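PDB 3EEF: N-carbamoylsarcosine amidase related protein from Thermoplasma acidophilum, which probably hydrolyses N-carbamoylsarcosine as a zinc-containing amidase of the isochorismatase-like cysteine hydrolase family. Local coordinates for residues A4-D9 with D111-I116; A92-Y97 with A128-Y133. All coordinates share one frame; numbering follows the deposited sequence.

Interaction 1 of 2, residues A4-D9 with D111-I116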
loop_
_atom_site.group_PDB
_atom_site.type_symbol
_atom_site.label_atom_id
_atom_site.label_comp_id
_atom_site.label_asym_id
_atom_site.label_seq_id
_atom_site.Cartn_x
_atom_site.Cartn_y
_atom_site.Cartn_z
ATOM N N ALA A 4 -11.076 14.049 11.322
ATOM C CA ALA A 4 -11.944 12.901 11.514
ATOM C C ALA A 4 -11.542 12.188 12.773
ATOM O O ALA A 4 -10.362 12.183 13.147
ATOM C CB ALA A 4 -11.848 11.969 10.338
ATOM N N LEU A 5 -12.516 11.562 13.419
ATOM C CA LEU A 5 -12.223 10.813 14.636
ATOM C C LEU A 5 -12.066 9.330 14.292
ATOM O O LEU A 5 -12.934 8.748 13.656
ATOM C CB LEU A 5 -13.320 11.018 15.676
ATOM C CG LEU A 5 -13.206 10.240 16.969
ATOM C CD1 LEU A 5 -12.061 10.796 17.890
ATOM C CD2 LEU A 5 -14.581 10.245 17.647
ATOM N N VAL A 6 -10.933 8.757 14.690
ATOM C CA VAL A 6 -10.641 7.347 14.479
ATOM C C VAL A 6 -10.658 6.682 15.841
ATOM O O VAL A 6 -9.877 7.057 16.712
ATOM C CB VAL A 6 -9.280 7.125 13.761
ATOM C CG1 VAL A 6 -9.007 5.649 13.559
ATOM C CG2 VAL A 6 -9.277 7.826 12.420
ATOM N N VAL A 7 -11.586 5.738 16.025
ATOM C CA VAL A 7 -11.817 5.088 17.314
ATOM C C VAL A 7 -11.244 3.687 17.270
ATOM O O VAL A 7 -11.845 2.778 16.654
ATOM C CB VAL A 7 -13.318 4.983 17.667
ATOM C CG1 VAL A 7 -13.447 4.473 19.061
ATOM C CG2 VAL A 7 -14.064 6.352 17.544
ATOM N N VAL A 8 -10.098 3.497 17.928
ATOM C CA VAL A 8 -9.324 2.249 17.771
ATOM C C VAL A 8 -9.660 1.126 18.795
ATOM O O VAL A 8 -9.455 1.310 19.978
ATOM C CB VAL A 8 -7.790 2.530 17.814
ATOM C CG1 VAL A 8 -6.999 1.235 17.487
ATOM C CG2 VAL A 8 -7.412 3.715 16.837
ATOM N N ASP A 9 -10.194 -0.006 18.319
ATOM C CA ASP A 9 -10.349 -1.234 19.136
ATOM C C ASP A 9 -11.131 -1.098 20.438
ATOM O O ASP A 9 -10.837 -1.783 21.436
ATOM C CB ASP A 9 -8.970 -1.881 19.428
ATOM C CG ASP A 9 -8.420 -2.664 18.230
ATOM O OD1 ASP A 9 -9.212 -3.307 17.483
ATOM O OD2 ASP A 9 -7.181 -2.635 18.042
ATOM N N ASP A 111 -7.640 16.327 6.908
ATOM C CA ASP A 111 -6.214 16.638 7.047
ATOM C C ASP A 111 -5.650 16.380 8.458
ATOM O O ASP A 111 -4.448 16.499 8.681
ATOM C CB ASP A 111 -5.953 18.089 6.623
ATOM C CG ASP A 111 -6.646 19.090 7.537
ATOM O OD1 ASP A 111 -7.217 18.659 8.560
ATOM O OD2 ASP A 111 -6.629 20.295 7.225
ATOM N N THR A 112 -6.509 15.998 9.400
ATOM C CA THR A 112 -6.112 15.751 10.767
ATOM C C THR A 112 -6.884 14.556 11.277
ATOM O O THR A 112 -8.113 14.481 11.080
ATOM C CB THR A 112 -6.437 16.949 11.653
ATOM O OG1 THR A 112 -5.817 18.110 11.102
ATOM C CG2 THR A 112 -5.924 16.747 13.117
ATOM N N VAL A 113 -6.187 13.623 11.922
ATOM C CA VAL A 113 -6.868 12.510 12.571
ATOM C C VAL A 113 -6.860 12.716 14.049
ATOM O O VAL A 113 -5.849 13.117 14.633
ATOM C CB VAL A 113 -6.231 11.116 12.231
ATOM C CG1 VAL A 113 -6.500 10.772 10.744
ATOM C CG2 VAL A 113 -4.761 11.086 12.561
ATOM N N VAL A 114 -8.005 12.494 14.661
ATOM C CA VAL A 114 -8.072 12.496 16.130
ATOM C C VAL A 114 -8.205 11.075 16.571
ATOM O O VAL A 114 -9.111 10.375 16.127
ATOM C CB VAL A 114 -9.265 13.297 16.652
ATOM C CG1 VAL A 114 -9.248 13.300 18.175
ATOM C CG2 VAL A 114 -9.204 14.709 16.091
ATOM N N LEU A 115 -7.289 10.642 17.421
ATOM C CA LEU A 115 -7.157 9.218 17.784
ATOM C C LEU A 115 -7.587 8.947 19.225
ATOM O O LEU A 115 -7.116 9.585 20.147
ATOM C CB LEU A 115 -5.696 8.776 17.634
ATOM C CG LEU A 115 -5.070 8.875 16.263
ATOM C CD1 LEU A 115 -3.595 8.446 16.319
ATOM C CD2 LEU A 115 -5.856 8.012 15.278
ATOM N N ILE A 116 -8.490 8.004 19.407
ATOM C CA ILE A 116 -8.811 7.505 20.720
ATOM C C ILE A 116 -8.905 5.977 20.672
ATOM O O ILE A 116 -9.023 5.386 19.579
ATOM C CB ILE A 116 -10.143 8.117 21.220
ATOM C CG1 ILE A 116 -11.343 7.592 20.443
ATOM C CG2 ILE A 116 -10.094 9.652 21.131
ATOM C CD1 ILE A 116 -12.679 8.146 20.968
#
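Residues 4-8 and 112-116 are neighbouring parallel strands, with axes 4.7 Å apart at closest approach and N-to-C directions 31° apart. Ala4 pairs with Val113, Leu5 with Val114, Val6 with Leu115 and Val7 with Ile116. Five backbone hydrogen bonds join them, running from Ala4 N to Thr112 O at one end to Val8 N and Ile116 O, 2.7 Å apart, at the other. Ala4 O accepts a hydrogen bond from Val114 N, and Val6 both donates to Val114 O and accepts from Ile116 N. The side chains alternate between the two faces. Leu5, Val7, Val114 and Ile116 share one face. The CD1 methyl of Leu5 reaches across to Val114 CG1 at 3.8 Å. The same methyl lies 4.0 Å from Ile116 CG2, so one branch of Leu5 touches two residues of the other strand. Val7 and Ile116 lie alongside each other, pointing the same way, with their CG1 atoms 4.0 Å apart. On the other face, Leu115 leans over Val6, and its CD2 comes within 3.8 Å of Val6 CB. Val6 CG2 and Val113 CG1 meet more loosely at 4.4 Å. The pair is central in the parallel sheet of an alpha/beta fold. Strand 45-50 hydrogen-bonds along the other edge of 4-8, and strand 137-141 flanks 112-116. Helix 22-40 packs on Leu5 and Val114, while helix 123-133 packs on Val113 and Leu115 of the opposite face.

Interaction 2 of 2, residues A92-Y97 with A128-Y133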
loop_
_atom_site.group_PDB
_atom_site.type_symbol
_atom_site.label_atom_id
_atom_site.label_comp_id
_atom_site.label_asym_id
_atom_site.label_seq_id
_atom_site.Cartn_x
_atom_site.Cartn_y
_atom_site.Cartn_z
ATOM N N ALA A 92 -4.442 -6.145 11.432
ATOM C CA ALA A 92 -3.116 -5.795 11.960
ATOM C C ALA A 92 -3.240 -4.583 12.867
ATOM O O ALA A 92 -4.346 -3.992 13.030
ATOM C CB ALA A 92 -2.127 -5.509 10.801
ATOM N N TYR A 93 -2.138 -4.215 13.502
ATOM C CA TYR A 93 -2.204 -3.179 14.557
ATOM C C TYR A 93 -2.746 -1.860 14.017
ATOM O O TYR A 93 -3.676 -1.285 14.603
ATOM C CB TYR A 93 -0.838 -2.948 15.190
ATOM C CG TYR A 93 -0.225 -4.159 15.885
ATOM C CD1 TYR A 93 -0.997 -5.020 16.678
ATOM C CD2 TYR A 93 1.139 -4.394 15.817
ATOM C CE1 TYR A 93 -0.422 -6.088 17.324
ATOM C CE2 TYR A 93 1.722 -5.473 16.463
ATOM C CZ TYR A 93 0.947 -6.306 17.219
ATOM O OH TYR A 93 1.555 -7.388 17.825
ATOM N N SER A 94 -2.164 -1.389 12.906
ATOM C CA SER A 94 -2.593 -0.147 12.288
ATOM C C SER A 94 -3.977 -0.212 11.659
ATOM O O SER A 94 -4.277 -1.124 10.880
ATOM C CB SER A 94 -1.614 0.281 11.199
ATOM O OG SER A 94 -2.109 1.447 10.559
ATOM N N GLY A 95 -4.793 0.795 11.944
ATOM C CA GLY A 95 -6.084 0.968 11.279
ATOM C C GLY A 95 -6.041 1.152 9.778
ATOM O O GLY A 95 -7.074 1.044 9.120
ATOM N N PHE A 96 -4.853 1.435 9.229
ATOM C CA PHE A 96 -4.690 1.626 7.791
ATOM C C PHE A 96 -4.327 0.372 7.030
ATOM O O PHE A 96 -4.638 0.276 5.842
ATOM C CB PHE A 96 -3.586 2.622 7.507
ATOM C CG PHE A 96 -3.914 4.028 7.906
ATOM C CD1 PHE A 96 -4.529 4.899 7.004
ATOM C CD2 PHE A 96 -3.585 4.506 9.164
ATOM C CE1 PHE A 96 -4.827 6.250 7.364
ATOM C CE2 PHE A 96 -3.902 5.875 9.545
ATOM C CZ PHE A 96 -4.520 6.717 8.639
ATOM N N TYR A 97 -3.644 -0.580 7.673
ATOM C CA TYR A 97 -3.152 -1.733 6.937
ATOM C C TYR A 97 -4.256 -2.681 6.489
ATOM O O TYR A 97 -5.003 -3.295 7.310
ATOM C CB TYR A 97 -2.110 -2.534 7.694
ATOM C CG TYR A 97 -1.383 -3.474 6.723
ATOM C CD1 TYR A 97 -1.655 -4.840 6.686
ATOM C CD2 TYR A 97 -0.488 -2.971 5.792
ATOM C CE1 TYR A 97 -1.026 -5.676 5.789
ATOM C CE2 TYR A 97 0.149 -3.806 4.895
ATOM C CZ TYR A 97 -0.140 -5.157 4.912
ATOM O OH TYR A 97 0.485 -5.991 4.048
ATOM N N ALA A 128 -1.193 5.823 14.372
ATOM C CA ALA A 128 -0.586 7.176 14.358
ATOM C C ALA A 128 0.546 7.236 13.342
ATOM O O ALA A 128 0.617 8.144 12.514
ATOM C CB ALA A 128 -0.046 7.530 15.749
ATOM N N ALA A 129 1.420 6.241 13.409
ATOM C CA ALA A 129 2.560 6.109 12.511
ATOM C C ALA A 129 2.126 6.191 11.063
ATOM O O ALA A 129 2.674 6.970 10.260
ATOM C CB ALA A 129 3.291 4.763 12.783
ATOM N N ASP A 130 1.129 5.396 10.727
ATOM C CA ASP A 130 0.645 5.364 9.339
ATOM C C ASP A 130 0.013 6.669 8.891
ATOM O O ASP A 130 0.073 6.993 7.713
ATOM C CB ASP A 130 -0.347 4.241 9.139
ATOM C CG ASP A 130 0.326 2.919 8.786
ATOM O OD1 ASP A 130 1.459 2.951 8.249
ATOM O OD2 ASP A 130 -0.294 1.855 9.038
ATOM N N ALA A 131 -0.650 7.365 9.822
ATOM C CA ALA A 131 -1.259 8.679 9.600
ATOM C C ALA A 131 -0.191 9.664 9.181
ATOM O O ALA A 131 -0.349 10.391 8.206
ATOM C CB ALA A 131 -1.924 9.158 10.904
ATOM N N LEU A 132 0.921 9.654 9.924
ATOM C CA LEU A 132 2.083 10.474 9.624
ATOM C C LEU A 132 2.650 10.249 8.244
ATOM O O LEU A 132 2.845 11.178 7.503
ATOM C CB LEU A 132 3.183 10.232 10.639
ATOM C CG LEU A 132 4.337 11.240 10.502
ATOM C CD1 LEU A 132 3.813 12.674 10.730
ATOM C CD2 LEU A 132 5.411 10.909 11.478
ATOM N N TYR A 133 2.953 9.006 7.903
ATOM C CA TYR A 133 3.422 8.670 6.558
ATOM C C TYR A 133 2.503 9.252 5.460
ATOM O O TYR A 133 2.950 9.646 4.385
ATOM C CB TYR A 133 3.450 7.166 6.368
ATOM C CG TYR A 133 4.288 6.334 7.346
ATOM C CD1 TYR A 133 5.085 6.919 8.325
ATOM C CD2 TYR A 133 4.305 4.951 7.238
ATOM C CE1 TYR A 133 5.843 6.153 9.175
ATOM C CE2 TYR A 133 5.071 4.173 8.080
ATOM C CZ TYR A 133 5.832 4.780 9.045
ATOM O OH TYR A 133 6.575 4.028 9.903
#
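Ser94 and Phe96 of the loop 92-97 meet Asp130 and Ala131 of helix 123-133, and an ST turn at Ser94 shapes the loop side. The loop follows strand 86-90 and leads toward helix 101-107. The Ser94 hydroxyl is turned away from its own backbone N (chi1 176°), toward the helix. There it donates to Asp130 OD2. The modelled separation of Ser94 OG and Asp130 OD2, 2.4 Å, is very short, and its exact value is doubtful at this resolution. The same OG accepts from Phe96 N at 3.0 Å, with an N-H...O angle of 163°, closing the ST turn. One hydroxyl thus serves both the helix carboxylate and the loop backbone. Next comes Gly95, whose N is hydrogen-bonded to Thr127 OG1, a second polar link to the same helix. Phe96 then lays its side chain past that of Asp130, the two running in opposite directions. Phe96 CB is 3.7 Å from Asp130 OD2, the oxygen that Ser94 holds. The ring is almost perpendicular to the carboxylate, with planes 86° apart. Asp130 CB approaches the ring obliquely near CD2, and Ser94 OG lies in the ring plane at its edge. The outer part of the ring lies by the helix backbone and the methyl of Ala131: Phe96 CE2 is 3.6 Å from Ala131 N and 4.1 Å from Ala131 CB. Helix 101-107 also packs on Phe96, through Leu101, Asp102 and Leu105, so the ring is wedged between two helices. The ring of Tyr97 meets that of Tyr133 of a neighbouring subunit. The backbone of Tyr97 turns back to the start of the ST turn, where its N makes a weak hydrogen bond of 3.3 Å to Ser94 O.

Overall arrangement
Interactions 1 and 2 have centres 11 Å apart and touch directly. Strand 112-116 and helix 123-133 follow each other in the chain. The helix packs on the sheet beside the loop 92-97, and Phe96 lies against its flank. Leu115 CD1 packs on Ala128 CB at 3.7 Å, and Val113 CG2 on Ala131 CB at 3.8 Å. Ala131 thus joins Val113 of the sheet to Phe96 of the loop. Zinc is bound by Asp50, His52, Glu58 and His65. The side chain of Val8 is about 9 Å from the metal, and that of Ser94 about 11 Å. Beyond Val8, Asp9 OD1 accepts from the backbone N of the zinc ligand Asp50.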